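Local coordinates for TbpB (Actinobacillus pleuropneumoniae, PDB 3HOL), which probably binds host transferrin at the bacterial surface, serving as the lipoprotein component of a receptor for iron acquisition, at residues V157-V160 against S161-K165; S334-E337 against Y338-F341. One frame throughout, in Å; residues are numbered along the deposited sequence.

Interaction 1: V157-V160 against S161-K165; sequences VGLV and SGDAK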
ATOM      1  N   VAL A 157      15.516   6.659  31.205  1.00 11.90           N
ATOM      2  CA  VAL A 157      14.791   7.122  30.009  1.00 11.45           C
ATOM      3  C   VAL A 157      15.524   6.669  28.743  1.00 11.03           C
ATOM      4  O   VAL A 157      16.745   6.841  28.624  1.00 11.83           O
ATOM      5  CB  VAL A 157      14.709   8.661  29.991  1.00 12.56           C
ATOM      6  CG1 VAL A 157      14.044   9.177  28.691  1.00 11.03           C
ATOM      7  CG2 VAL A 157      13.953   9.183  31.218  1.00 12.44           C
ATOM      8  N   GLY A 158      14.789   6.142  27.770  1.00 10.20           N
ATOM      9  CA  GLY A 158      15.432   5.664  26.544  1.00 10.43           C
ATOM     10  C   GLY A 158      16.249   6.795  25.936  1.00 10.21           C
ATOM     11  O   GLY A 158      15.810   7.954  25.963  1.00 11.02           O
ATOM     12  N   LEU A 159      17.424   6.461  25.394  1.00  9.98           N
ATOM     13  CA  LEU A 159      18.186   7.385  24.575  1.00 10.20           C
ATOM     14  C   LEU A 159      17.558   7.557  23.186  1.00  9.57           C
ATOM     15  O   LEU A 159      17.302   6.554  22.502  1.00 10.59           O
ATOM     16  CB  LEU A 159      19.593   6.855  24.377  1.00  9.51           C
ATOM     17  CG  LEU A 159      20.506   7.589  23.368  1.00 11.47           C
ATOM     18  CD1 LEU A 159      20.783   9.034  23.808  1.00 10.41           C
ATOM     19  CD2 LEU A 159      21.816   6.850  23.220  1.00  7.72           C
ATOM     20  N   VAL A 160      17.363   8.809  22.757  1.00  7.60           N
ATOM     21  CA  VAL A 160      16.811   9.125  21.430  1.00  7.38           C
ATOM     22  C   VAL A 160      17.900   9.751  20.548  1.00  8.16           C
ATOM     23  O   VAL A 160      18.748  10.475  21.064  1.00  6.83           O
ATOM     24  CB  VAL A 160      15.630  10.110  21.534  1.00  6.16           C
ATOM     25  CG1 VAL A 160      14.825  10.167  20.222  1.00  8.30           C
ATOM     26  CG2 VAL A 160      14.648   9.661  22.663  1.00  7.65           C
ATOM     27  N   SER A 161      17.875   9.488  19.233  1.00  8.02           N
ATOM     28  CA  SER A 161      18.820  10.148  18.305  1.00  8.90           C
ATOM     29  C   SER A 161      18.791  11.686  18.493  1.00  8.78           C
ATOM     30  O   SER A 161      19.819  12.355  18.365  1.00  7.83           O
ATOM     31  CB  SER A 161      18.477   9.828  16.839  1.00  8.57           C
ATOM     32  OG  SER A 161      17.064   9.955  16.642  1.00  9.15           O
ATOM     33  N   GLY A 162      17.619  12.220  18.825  1.00  9.47           N
ATOM     34  CA  GLY A 162      17.448  13.661  19.043  1.00  9.48           C
ATOM     35  C   GLY A 162      18.094  14.179  20.317  1.00  9.90           C
ATOM     36  O   GLY A 162      18.227  15.389  20.511  1.00 10.53           O
ATOM     37  N   ASP A 163      18.562  13.270  21.167  1.00  9.59           N
ATOM     38  CA  ASP A 163      19.432  13.684  22.290  1.00 10.20           C
ATOM     39  C   ASP A 163      20.876  13.961  21.889  1.00 10.28           C
ATOM     40  O   ASP A 163      21.628  14.518  22.691  1.00  9.79           O
ATOM     41  CB  ASP A 163      19.398  12.628  23.427  1.00 10.21           C
ATOM     42  CG  ASP A 163      18.000  12.464  24.030  1.00 10.80           C
ATOM     43  OD1 ASP A 163      17.327  13.505  24.258  1.00 13.74           O
ATOM     44  OD2 ASP A 163      17.579  11.298  24.308  1.00 11.19           O
ATOM     45  N   ALA A 164      21.303  13.549  20.685  1.00  9.30           N
ATOM     46  CA  ALA A 164      22.742  13.563  20.386  1.00 10.43           C
ATOM     47  C   ALA A 164      23.183  14.976  19.952  1.00 11.75           C
ATOM     48  O   ALA A 164      22.444  15.668  19.246  1.00 11.88           O
ATOM     49  CB  ALA A 164      23.096  12.523  19.275  1.00  9.12           C
ATOM     50  N   LYS A 165      24.386  15.387  20.332  1.00 12.20           N
ATOM     51  CA  LYS A 165      24.965  16.645  19.818  1.00 14.27           C
ATOM     52  C   LYS A 165      25.513  16.453  18.394  1.00 15.37           C
ATOM     53  O   LYS A 165      26.298  15.514  18.128  1.00 14.74           O
ATOM     54  CB  LYS A 165      26.084  17.138  20.745  1.00 14.32           C
ATOM     55  CG  LYS A 165      25.627  17.384  22.199  1.00 15.78           C
ATOM     56  CD  LYS A 165      26.655  18.221  23.026  1.00 16.80           C
ATOM     57  CE  LYS A 165      26.075  18.541  24.391  1.00 20.18           C
ATOM     58  NZ  LYS A 165      27.050  19.340  25.186  1.00 16.85           N
TER
HETATM   59  O   HOH W   1      17.029  10.228  26.584  1.00  9.79           O
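Asp163 and Val160 are joined by two hydrogen bonds that run in opposite directions. In the first, Asp163 N donates to Val160 O at 2.8 Å and closes a turn. In the second, Val160 N gives its proton to Asp163 OD2 at 2.9 Å with an N-H...O angle of 162°. The oxygen is approached from the anti side of the carboxylate, 35° out of its plane. Chi1 of -62° makes this possible, because CG then lies beside its own backbone N and the acid folds back over the turn.

A water adds a bridge, donating to Gly158 O at 2.7 Å and to Asp163 OD2 at 2.6 Å. That oxygen is thus gripped twice, while OD1 forms a salt bridge with Lys100; the positive charge and the N-H would be expected to favour the carboxylate form.

Van der Waals contacts flank this polar centre. Leu159 CD1 rests 3.9 Å from Asp163 CB, the leucine and the aspartate lying alongside one another and pointing opposite ways. Val160 CB sits 3.6 Å from Asp163 OD2, the same oxygen that its own N-H binds, and the valine methyls suit the apolar neighbours Val34 and Ile90. Small and polar, Ser161 satisfies its buried hydroxyl with Asp127 and the N-H of Phe128.

Two successive turns, the second closed by Ala164 N on Ser161 O, make a single 3-10 segment. Asp163 is its third residue, and its carboxylate accepts the N-H three places back. This 3-10 turn belongs to the loop between strands 119-133 and 171-178 of a TbpB lobe barrel, where Val160 and Asp163 pack on strand 84-91.

Interaction 2: S334-E337 against Y338-F341; sequences SNLE and YMKF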
ATOM      1  N   SER A 334     -15.134 -15.148  -6.119  1.00 21.07           N
ATOM      2  CA  SER A 334     -14.570 -16.376  -5.504  1.00 21.71           C
ATOM      3  C   SER A 334     -13.565 -17.140  -6.408  1.00 21.19           C
ATOM      4  O   SER A 334     -12.738 -17.895  -5.926  1.00 21.56           O
ATOM      5  CB  SER A 334     -15.722 -17.324  -5.068  1.00 22.54           C
ATOM      6  OG  SER A 334     -16.514 -17.661  -6.195  1.00 23.54           O
ATOM      7  N   ASN A 335     -13.630 -16.925  -7.712  1.00 20.75           N
ATOM      8  CA  ASN A 335     -12.742 -17.600  -8.652  1.00 20.92           C
ATOM      9  C   ASN A 335     -11.544 -16.752  -9.117  1.00 20.99           C
ATOM     10  O   ASN A 335     -10.790 -17.166 -10.009  1.00 21.32           O
ATOM     11  CB  ASN A 335     -13.540 -18.107  -9.862  1.00 21.45           C
ATOM     12  CG  ASN A 335     -14.042 -16.965 -10.770  1.00 22.04           C
ATOM     13  OD1 ASN A 335     -14.427 -15.899 -10.304  1.00 22.92           O
ATOM     14  ND2 ASN A 335     -14.053 -17.212 -12.054  1.00 23.39           N
ATOM     15  N   LEU A 336     -11.365 -15.568  -8.520  1.00 19.40           N
ATOM     16  CA  LEU A 336     -10.211 -14.720  -8.838  1.00 18.32           C
ATOM     17  C   LEU A 336      -9.378 -14.571  -7.581  1.00 17.58           C
ATOM     18  O   LEU A 336      -9.925 -14.268  -6.515  1.00 17.30           O
ATOM     19  CB  LEU A 336     -10.656 -13.340  -9.328  1.00 18.39           C
ATOM     20  CG  LEU A 336     -11.532 -13.346 -10.588  1.00 18.89           C
ATOM     21  CD1 LEU A 336     -12.146 -11.931 -10.872  1.00 17.53           C
ATOM     22  CD2 LEU A 336     -10.740 -13.869 -11.770  1.00 17.38           C
ATOM     23  N   GLU A 337      -8.076 -14.822  -7.696  1.00 17.61           N
ATOM     24  CA  GLU A 337      -7.176 -14.830  -6.529  1.00 17.87           C
ATOM     25  C   GLU A 337      -6.239 -13.614  -6.459  1.00 17.13           C
ATOM     26  O   GLU A 337      -5.686 -13.304  -5.382  1.00 16.73           O
ATOM     27  CB  GLU A 337      -6.337 -16.104  -6.562  1.00 19.67           C
ATOM     28  CG  GLU A 337      -7.170 -17.412  -6.458  1.00 23.66           C
ATOM     29  CD  GLU A 337      -7.110 -17.990  -5.068  1.00 31.77           C
ATOM     30  OE1 GLU A 337      -8.168 -18.333  -4.495  1.00 37.22           O
ATOM     31  OE2 GLU A 337      -5.996 -18.079  -4.521  1.00 34.12           O
ATOM     32  N   TYR A 338      -6.049 -12.925  -7.591  1.00 14.91           N
ATOM     33  CA  TYR A 338      -5.025 -11.854  -7.670  1.00 14.45           C
ATOM     34  C   TYR A 338      -5.605 -10.461  -7.975  1.00 13.66           C
ATOM     35  O   TYR A 338      -4.834  -9.512  -8.234  1.00 13.32           O
ATOM     36  CB  TYR A 338      -3.939 -12.222  -8.687  1.00 13.77           C
ATOM     37  CG  TYR A 338      -3.211 -13.508  -8.309  1.00 16.91           C
ATOM     38  CD1 TYR A 338      -2.128 -13.480  -7.451  1.00 17.56           C
ATOM     39  CD2 TYR A 338      -3.652 -14.759  -8.790  1.00 18.60           C
ATOM     40  CE1 TYR A 338      -1.462 -14.648  -7.094  1.00 19.53           C
ATOM     41  CE2 TYR A 338      -2.999 -15.934  -8.434  1.00 20.37           C
ATOM     42  CZ  TYR A 338      -1.897 -15.865  -7.600  1.00 20.60           C
ATOM     43  OH  TYR A 338      -1.255 -17.011  -7.230  1.00 20.83           O
ATOM     44  N   MET A 339      -6.937 -10.371  -7.937  1.00 11.74           N
ATOM     45  CA  MET A 339      -7.689  -9.125  -8.118  1.00 13.16           C
ATOM     46  C   MET A 339      -9.025  -9.246  -7.401  1.00 13.18           C
ATOM     47  O   MET A 339      -9.458 -10.342  -7.079  1.00 13.82           O
ATOM     48  CB  MET A 339      -7.914  -8.826  -9.618  1.00 13.62           C
ATOM     49  CG  MET A 339      -8.693  -9.925 -10.410  1.00 14.25           C
ATOM     50  SD  MET A 339      -9.375  -9.279 -11.963  1.00 17.98           S
ATOM     51  CE  MET A 339     -10.180  -7.745 -11.442  1.00 15.47           C
ATOM     52  N   LYS A 340      -9.652  -8.101  -7.138  1.00 13.91           N
ATOM     53  CA  LYS A 340     -10.976  -7.989  -6.521  1.00 14.08           C
ATOM     54  C   LYS A 340     -11.605  -6.747  -7.115  1.00 13.94           C
ATOM     55  O   LYS A 340     -10.892  -5.769  -7.373  1.00 11.86           O
ATOM     56  CB  LYS A 340     -10.841  -7.743  -5.012  1.00 14.61           C
ATOM     57  CG  LYS A 340     -10.456  -8.977  -4.175  1.00 18.62           C
ATOM     58  CD  LYS A 340     -11.651  -9.936  -4.057  1.00 24.98           C
ATOM     59  CE  LYS A 340     -11.433 -11.062  -3.044  1.00 26.68           C
ATOM     60  NZ  LYS A 340     -11.158 -12.323  -3.781  1.00 30.35           N
ATOM     61  N   PHE A 341     -12.921  -6.770  -7.315  1.00 13.27           N
ATOM     62  CA  PHE A 341     -13.633  -5.574  -7.770  1.00 13.97           C
ATOM     63  C   PHE A 341     -15.019  -5.608  -7.179  1.00 14.18           C
ATOM     64  O   PHE A 341     -15.480  -6.652  -6.736  1.00 15.22           O
ATOM     65  CB  PHE A 341     -13.675  -5.470  -9.317  1.00 13.65           C
ATOM     66  CG  PHE A 341     -14.470  -6.584 -10.001  1.00 14.05           C
ATOM     67  CD1 PHE A 341     -15.868  -6.485 -10.153  1.00 15.20           C
ATOM     68  CD2 PHE A 341     -13.811  -7.716 -10.503  1.00 14.14           C
ATOM     69  CE1 PHE A 341     -16.597  -7.515 -10.801  1.00 16.30           C
ATOM     70  CE2 PHE A 341     -14.545  -8.766 -11.155  1.00 14.83           C
ATOM     71  CZ  PHE A 341     -15.917  -8.655 -11.290  1.00 14.85           C
TER
HETATM   72  O   HOH W   2     -11.563 -15.561  -4.093  1.00 42.72           O
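The Phe341 ring meets Leu336 at its edge: CD1 of the leucine lies near the ring plane, 4.0 Å from CE2. A chi1 of 65° sets the phenyl group between its own backbone N and carbonyl carbon and brings the far end of the ring back towards the loop. Tyr338 lies against its predecessor, with ring atom CG 3.6 Å from Glu337 C and CE2 3.8 Å from Glu337 CB.

Leu336 is the apolar hub. Its CD1 also touches the thioether of Met339, 4.0 Å from SD, and its CB lies 3.9 Å from Met339 O. The unbranched methionine, bent at its last torsion, can fit its sulfur beside the leucine methyl. Both are buried, as is Met339 N, which has no hydrogen-bond partner in the model.

On the polar side the contacts are longer. Lys340, kinked at chi2 and chi4, curls its ammonium group back until NZ is 3.6 Å from Leu336 O. A water lies 3.2 Å from that carbonyl oxygen and accepts a weak bond from Lys340 NZ.

The loop joins strand 325-332 to strand 339-346, which pair at its base through backbone bonding of Phe341 with Cys332; a vicinal disulfide links Cys332 to Cys333, on which Phe341 packs, at the start of the turn. Strand 356-363 flanks the other edge of strand 339-346, its Leu360 touching both Met339 and Phe341. Glu483, on strand 483-492, accepts the backbone N-H groups of Glu337 and Tyr338 through its two carboxylate oxygens, fastening this C-lobe handle turn to the neighbouring barrel.

Followed from the N terminus, the chain first passes through interaction 1, in the long connection from strand 119-133 to strand 171-178 of the earlier barrel. There the turn links that barrel to strand 84-91 of the five-stranded sheet. Well over a hundred residues later, interaction 2 rounds the short loop between strands 325-332 and 339-346, where the C-lobe handle meets the C-terminal barrel. Each is a local turn, so the two stand in series, neither nesting nor crossing. The centres of interactions 1 and 2 are about 48 Å apart, on opposite sides of the chain's centre. Each nonetheless sits where a barrel meets another sheet, one for each barrel.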